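Long-range contact in DNA polymerase sliding clamp 3 (Sulfolobus tokodaii, PDB 3AIZ), which forms, with its partner subunits, a ring through which DNA passes and which tethers DNA polymerase and other proteins to DNA during replication: residues K66-V77 with F111-I119. Sequence-based numbering, arbitrary orientation.
Sequences KVGVKLEDFTDV and FPSIVASEI
Phe111 enters the groove between strand 65-70 and helix 71-78, and its side chain meets both. At the base, CB lies 3.6 Å from CG2 of Val69, the branch anti to the backbone N; branching at CB suits valine to a strand, its apolar surface to a buried site. Further out, Phe111 CE2 comes to 3.5 Å from CB of Asp73, whose carboxylate makes a long, weak ion pair with Arg175 of the neighbouring PCNA2 subunit. On the other side CE1 approaches Phe74 CD1 at 3.9 Å, at the edge of the Phe74 ring. Phe74 CA makes an off-centre CH-pi contact, 4.2 Å from the Phe111 centroid. CZ meets the fork of Val77 head on, CG1 at 3.5 Å and CG2 at 3.6 Å, both methyls at the ring edge. The broad, flat ring thus fills the groove, CE2 and CZ also lying obliquely against Asp73 O. CG anti to the carbonyl carbon (chi1 -52°) sends the ring toward helix 71-78, while the backbone beyond it passes strand 65-70. There Ile114 lays CD1 against Lys70 N, and the small Ala116 rests CB on Gly68 CA at 4.1 Å, an approach the lack of a side chain on Gly68 permits. Residues 112-119, which begin the interdomain connector of the PCNA fold, lie along this edge strand by packing, without extending its sheet; strand 24-29 pairs with its other side, and Ile97 and Val99 of strand 97-102 also pack on Phe111.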
ATOM      1  N   LYS C  66      -6.303  13.156  48.956  1.00 46.60           N
ATOM      2  CA  LYS C  66      -6.700  12.130  48.003  1.00 42.75           C
ATOM      3  C   LYS C  66      -7.887  12.608  47.182  1.00 41.53           C
ATOM      4  O   LYS C  66      -8.871  13.106  47.727  1.00 41.69           O
ATOM      5  CB  LYS C  66      -7.073  10.833  48.724  1.00 44.54           C
ATOM      6  CG  LYS C  66      -5.933  10.163  49.471  1.00 47.00           C
ATOM      7  CD  LYS C  66      -6.404   8.872  50.123  1.00 51.60           C
ATOM      8  CE  LYS C  66      -5.298   8.213  50.930  1.00 55.20           C
ATOM      9  NZ  LYS C  66      -5.764   6.950  51.571  1.00 55.50           N
ATOM     10  N   VAL C  67      -7.790  12.455  45.868  1.00 40.60           N
ATOM     11  CA  VAL C  67      -8.890  12.801  44.980  1.00 42.86           C
ATOM     12  C   VAL C  67      -9.016  11.785  43.852  1.00 40.21           C
ATOM     13  O   VAL C  67      -8.166  11.715  42.966  1.00 44.74           O
ATOM     14  CB  VAL C  67      -8.734  14.224  44.400  1.00 42.50           C
ATOM     15  CG1 VAL C  67      -7.301  14.467  43.954  1.00 45.10           C
ATOM     16  CG2 VAL C  67      -9.709  14.441  43.253  1.00 45.35           C
ATOM     17  N   GLY C  68     -10.077  10.989  43.897  1.00 41.32           N
ATOM     18  CA  GLY C  68     -10.331  10.008  42.860  1.00 43.33           C
ATOM     19  C   GLY C  68     -11.042  10.634  41.677  1.00 39.68           C
ATOM     20  O   GLY C  68     -11.746  11.630  41.826  1.00 41.01           O
ATOM     21  N   VAL C  69     -10.859  10.048  40.500  1.00 39.11           N
ATOM     22  CA  VAL C  69     -11.488  10.564  39.292  1.00 44.21           C
ATOM     23  C   VAL C  69     -11.564   9.495  38.207  1.00 41.03           C
ATOM     24  O   VAL C  69     -10.633   8.710  38.034  1.00 44.53           O
ATOM     25  CB  VAL C  69     -10.729  11.792  38.747  1.00 44.56           C
ATOM     26  CG1 VAL C  69      -9.288  11.426  38.417  1.00 38.49           C
ATOM     27  CG2 VAL C  69     -11.435  12.358  37.526  1.00 45.73           C
ATOM     28  N   LYS C  70     -12.681   9.462  37.486  1.00 41.36           N
ATOM     29  CA  LYS C  70     -12.834   8.542  36.366  1.00 43.14           C
ATOM     30  C   LYS C  70     -11.708   8.774  35.363  1.00 43.38           C
ATOM     31  O   LYS C  70     -11.580   9.860  34.800  1.00 44.22           O
ATOM     32  CB  LYS C  70     -14.194   8.734  35.692  1.00 43.80           C
ATOM     33  CG  LYS C  70     -14.453   7.781  34.536  1.00 45.85           C
ATOM     34  CD  LYS C  70     -15.758   8.106  33.828  1.00 48.31           C
ATOM     35  CE  LYS C  70     -15.986   7.183  32.640  1.00 55.55           C
ATOM     36  NZ  LYS C  70     -17.191   7.568  31.854  1.00 59.69           N
ATOM     37  N   LEU C  71     -10.893   7.748  35.144  1.00 39.19           N
ATOM     38  CA  LEU C  71      -9.686   7.886  34.337  1.00 39.09           C
ATOM     39  C   LEU C  71      -9.964   8.256  32.878  1.00 39.04           C
ATOM     40  O   LEU C  71      -9.182   8.974  32.258  1.00 37.96           O
ATOM     41  CB  LEU C  71      -8.848   6.608  34.412  1.00 38.34           C
ATOM     42  CG  LEU C  71      -7.419   6.693  33.878  1.00 37.84           C
ATOM     43  CD1 LEU C  71      -6.637   7.772  34.607  1.00 34.64           C
ATOM     44  CD2 LEU C  71      -6.725   5.351  34.009  1.00 40.10           C
ATOM     45  N   GLU C  72     -11.074   7.768  32.334  1.00 40.03           N
ATOM     46  CA  GLU C  72     -11.406   8.019  30.932  1.00 46.38           C
ATOM     47  C   GLU C  72     -11.576   9.509  30.633  1.00 46.32           C
ATOM     48  O   GLU C  72     -11.016  10.027  29.666  1.00 41.78           O
ATOM     49  CB  GLU C  72     -12.670   7.259  30.529  1.00 49.71           C
ATOM     50  CG  GLU C  72     -13.068   7.463  29.075  1.00 54.61           C
ATOM     51  CD  GLU C  72     -14.415   6.848  28.743  1.00 67.05           C
ATOM     52  OE1 GLU C  72     -14.953   6.100  29.587  1.00 66.13           O
ATOM     53  OE2 GLU C  72     -14.935   7.114  27.638  1.00 70.93           O
ATOM     54  N   ASP C  73     -12.358  10.191  31.463  1.00 44.17           N
ATOM     55  CA  ASP C  73     -12.594  11.618  31.292  1.00 42.21           C
ATOM     56  C   ASP C  73     -11.310  12.407  31.496  1.00 41.43           C
ATOM     57  O   ASP C  73     -11.029  13.357  30.764  1.00 43.53           O
ATOM     58  CB  ASP C  73     -13.663  12.101  32.270  1.00 42.90           C
ATOM     59  CG  ASP C  73     -15.012  11.465  32.015  1.00 47.40           C
ATOM     60  OD1 ASP C  73     -15.265  11.056  30.861  1.00 47.72           O
ATOM     61  OD2 ASP C  73     -15.816  11.376  32.965  1.00 48.76           O
ATOM     62  N   PHE C  74     -10.536  12.006  32.499  1.00 39.37           N
ATOM     63  CA  PHE C  74      -9.280  12.671  32.817  1.00 39.94           C
ATOM     64  C   PHE C  74      -8.268  12.490  31.694  1.00 39.66           C
ATOM     65  O   PHE C  74      -7.469  13.383  31.414  1.00 39.03           O
ATOM     66  CB  PHE C  74      -8.715  12.131  34.133  1.00 38.13           C
ATOM     67  CG  PHE C  74      -7.452  12.810  34.575  1.00 35.99           C
ATOM     68  CD1 PHE C  74      -7.462  14.141  34.955  1.00 38.96           C
ATOM     69  CD2 PHE C  74      -6.257  12.114  34.626  1.00 35.38           C
ATOM     70  CE1 PHE C  74      -6.300  14.767  35.368  1.00 40.02           C
ATOM     71  CE2 PHE C  74      -5.094  12.733  35.039  1.00 36.72           C
ATOM     72  CZ  PHE C  74      -5.115  14.062  35.411  1.00 37.88           C
ATOM     73  N   THR C  75      -8.309  11.330  31.048  1.00 38.66           N
ATOM     74  CA  THR C  75      -7.400  11.037  29.948  1.00 40.73           C
ATOM     75  C   THR C  75      -7.895  11.663  28.645  1.00 41.75           C
ATOM     76  O   THR C  75      -7.100  12.007  27.771  1.00 40.59           O
ATOM     77  CB  THR C  75      -7.209   9.517  29.767  1.00 42.01           C
ATOM     78  OG1 THR C  75      -6.598   8.971  30.942  1.00 38.17           O
ATOM     79  CG2 THR C  75      -6.322   9.226  28.569  1.00 45.54           C
ATOM     80  N   ASP C  76      -9.211  11.816  28.524  1.00 42.68           N
ATOM     81  CA  ASP C  76      -9.797  12.456  27.350  1.00 43.14           C
ATOM     82  C   ASP C  76      -9.299  13.888  27.182  1.00 41.44           C
ATOM     83  O   ASP C  76      -9.142  14.368  26.060  1.00 44.13           O
ATOM     84  CB  ASP C  76     -11.328  12.436  27.420  1.00 45.02           C
ATOM     85  CG  ASP C  76     -11.925  11.153  26.866  1.00 47.57           C
ATOM     86  OD1 ASP C  76     -11.187  10.384  26.214  1.00 50.79           O
ATOM     87  OD2 ASP C  76     -13.134  10.919  27.075  1.00 46.05           O
ATOM     88  N   VAL C  77      -9.052  14.571  28.298  1.00 37.58           N
ATOM     89  CA  VAL C  77      -8.558  15.942  28.245  1.00 38.78           C
ATOM     90  C   VAL C  77      -7.037  15.972  28.186  1.00 38.64           C
ATOM     91  O   VAL C  77      -6.447  16.942  27.711  1.00 41.43           O
ATOM     92  CB  VAL C  77      -9.043  16.785  29.444  1.00 37.60           C
ATOM     93  CG1 VAL C  77     -10.551  16.663  29.604  1.00 38.78           C
ATOM     94  CG2 VAL C  77      -8.335  16.363  30.716  1.00 41.04           C
ATOM     95  N   PHE C 111     -13.538  17.880  36.854  1.00 44.39           N
ATOM     96  CA  PHE C 111     -14.169  16.577  37.003  1.00 43.25           C
ATOM     97  C   PHE C 111     -14.743  16.421  38.403  1.00 42.21           C
ATOM     98  O   PHE C 111     -14.132  16.849  39.381  1.00 44.92           O
ATOM     99  CB  PHE C 111     -13.161  15.463  36.716  1.00 40.72           C
ATOM    100  CG  PHE C 111     -12.452  15.616  35.402  1.00 41.72           C
ATOM    101  CD1 PHE C 111     -11.217  16.239  35.336  1.00 42.72           C
ATOM    102  CD2 PHE C 111     -13.024  15.146  34.232  1.00 42.62           C
ATOM    103  CE1 PHE C 111     -10.562  16.386  34.126  1.00 41.45           C
ATOM    104  CE2 PHE C 111     -12.374  15.289  33.019  1.00 42.46           C
ATOM    105  CZ  PHE C 111     -11.141  15.910  32.967  1.00 40.53           C
ATOM    106  N   PRO C 112     -15.931  15.810  38.503  1.00 42.50           N
ATOM    107  CA  PRO C 112     -16.553  15.568  39.806  1.00 45.68           C
ATOM    108  C   PRO C 112     -15.772  14.513  40.577  1.00 47.70           C
ATOM    109  O   PRO C 112     -15.220  13.595  39.967  1.00 44.50           O
ATOM    110  CB  PRO C 112     -17.933  15.025  39.431  1.00 44.49           C
ATOM    111  CG  PRO C 112     -17.724  14.384  38.102  1.00 44.09           C
ATOM    112  CD  PRO C 112     -16.741  15.272  37.396  1.00 42.89           C
ATOM    113  N   SER C 113     -15.717  14.647  41.897  1.00 49.43           N
ATOM    114  CA  SER C 113     -15.046  13.655  42.724  1.00 47.71           C
ATOM    115  C   SER C 113     -15.921  12.420  42.890  1.00 48.99           C
ATOM    116  O   SER C 113     -17.150  12.512  42.907  1.00 45.92           O
ATOM    117  CB  SER C 113     -14.688  14.239  44.090  1.00 54.51           C
ATOM    118  OG  SER C 113     -13.733  15.276  43.959  1.00 61.49           O
ATOM    119  N   ILE C 114     -15.277  11.263  43.005  1.00 47.33           N
ATOM    120  CA  ILE C 114     -15.988  10.002  43.173  1.00 48.40           C
ATOM    121  C   ILE C 114     -15.374   9.194  44.309  1.00 44.19           C
ATOM    122  O   ILE C 114     -14.264   9.485  44.757  1.00 44.64           O
ATOM    123  CB  ILE C 114     -15.960   9.171  41.879  1.00 46.54           C
ATOM    124  CG1 ILE C 114     -14.519   8.974  41.408  1.00 43.46           C
ATOM    125  CG2 ILE C 114     -16.780   9.849  40.792  1.00 42.30           C
ATOM    126  CD1 ILE C 114     -14.409   8.281  40.069  1.00 45.63           C
ATOM    127  N   VAL C 115     -16.098   8.184  44.778  1.00 41.64           N
ATOM    128  CA  VAL C 115     -15.597   7.328  45.846  1.00 41.36           C
ATOM    129  C   VAL C 115     -14.339   6.587  45.401  1.00 40.43           C
ATOM    130  O   VAL C 115     -14.334   5.904  44.376  1.00 43.10           O
ATOM    131  CB  VAL C 115     -16.657   6.318  46.324  1.00 37.68           C
ATOM    132  CG1 VAL C 115     -17.749   7.030  47.104  1.00 39.31           C
ATOM    133  CG2 VAL C 115     -17.244   5.560  45.144  1.00 39.88           C
ATOM    134  N   ALA C 116     -13.273   6.735  46.176  1.00 39.70           N
ATOM    135  CA  ALA C 116     -11.995   6.121  45.848  1.00 42.19           C
ATOM    136  C   ALA C 116     -11.647   5.006  46.827  1.00 43.13           C
ATOM    137  O   ALA C 116     -11.515   5.236  48.029  1.00 42.10           O
ATOM    138  CB  ALA C 116     -10.896   7.171  45.825  1.00 41.22           C
ATOM    139  N   SER C 117     -11.499   3.795  46.302  1.00 43.42           N
ATOM    140  CA  SER C 117     -11.125   2.649  47.119  1.00 40.74           C
ATOM    141  C   SER C 117      -9.681   2.761  47.592  1.00 40.09           C
ATOM    142  O   SER C 117      -8.859   3.426  46.963  1.00 42.89           O
ATOM    143  CB  SER C 117     -11.305   1.353  46.330  1.00 38.77           C
ATOM    144  OG  SER C 117     -12.652   1.183  45.926  1.00 45.30           O
ATOM    145  N   GLU C 118      -9.382   2.111  48.709  1.00 45.81           N
ATOM    146  CA  GLU C 118      -8.012   2.008  49.190  1.00 50.44           C
ATOM    147  C   GLU C 118      -7.418   0.694  48.701  1.00 45.39           C
ATOM    148  O   GLU C 118      -8.015  -0.369  48.874  1.00 45.07           O
ATOM    149  CB  GLU C 118      -7.968   2.069  50.718  1.00 54.65           C
ATOM    150  CG  GLU C 118      -8.448   3.388  51.304  1.00 60.55           C
ATOM    151  CD  GLU C 118      -8.416   3.395  52.821  1.00 76.02           C
ATOM    152  OE1 GLU C 118      -8.099   2.341  53.415  1.00 73.11           O
ATOM    153  OE2 GLU C 118      -8.708   4.454  53.419  1.00 76.03           O
ATOM    154  N   ILE C 119      -6.246   0.770  48.080  1.00 42.65           N
ATOM    155  CA  ILE C 119      -5.604  -0.421  47.542  1.00 45.36           C
ATOM    156  C   ILE C 119      -4.508  -0.930  48.474  1.00 45.54           C
ATOM    157  O   ILE C 119      -3.516  -0.245  48.720  1.00 47.50           O
ATOM    158  CB  ILE C 119      -5.020  -0.177  46.132  1.00 42.31           C
ATOM    159  CG1 ILE C 119      -6.125   0.212  45.147  1.00 37.55           C
ATOM    160  CG2 ILE C 119      -4.299  -1.417  45.633  1.00 41.91           C
ATOM    161  CD1 ILE C 119      -6.573   1.655  45.250  1.00 46.80           C
TER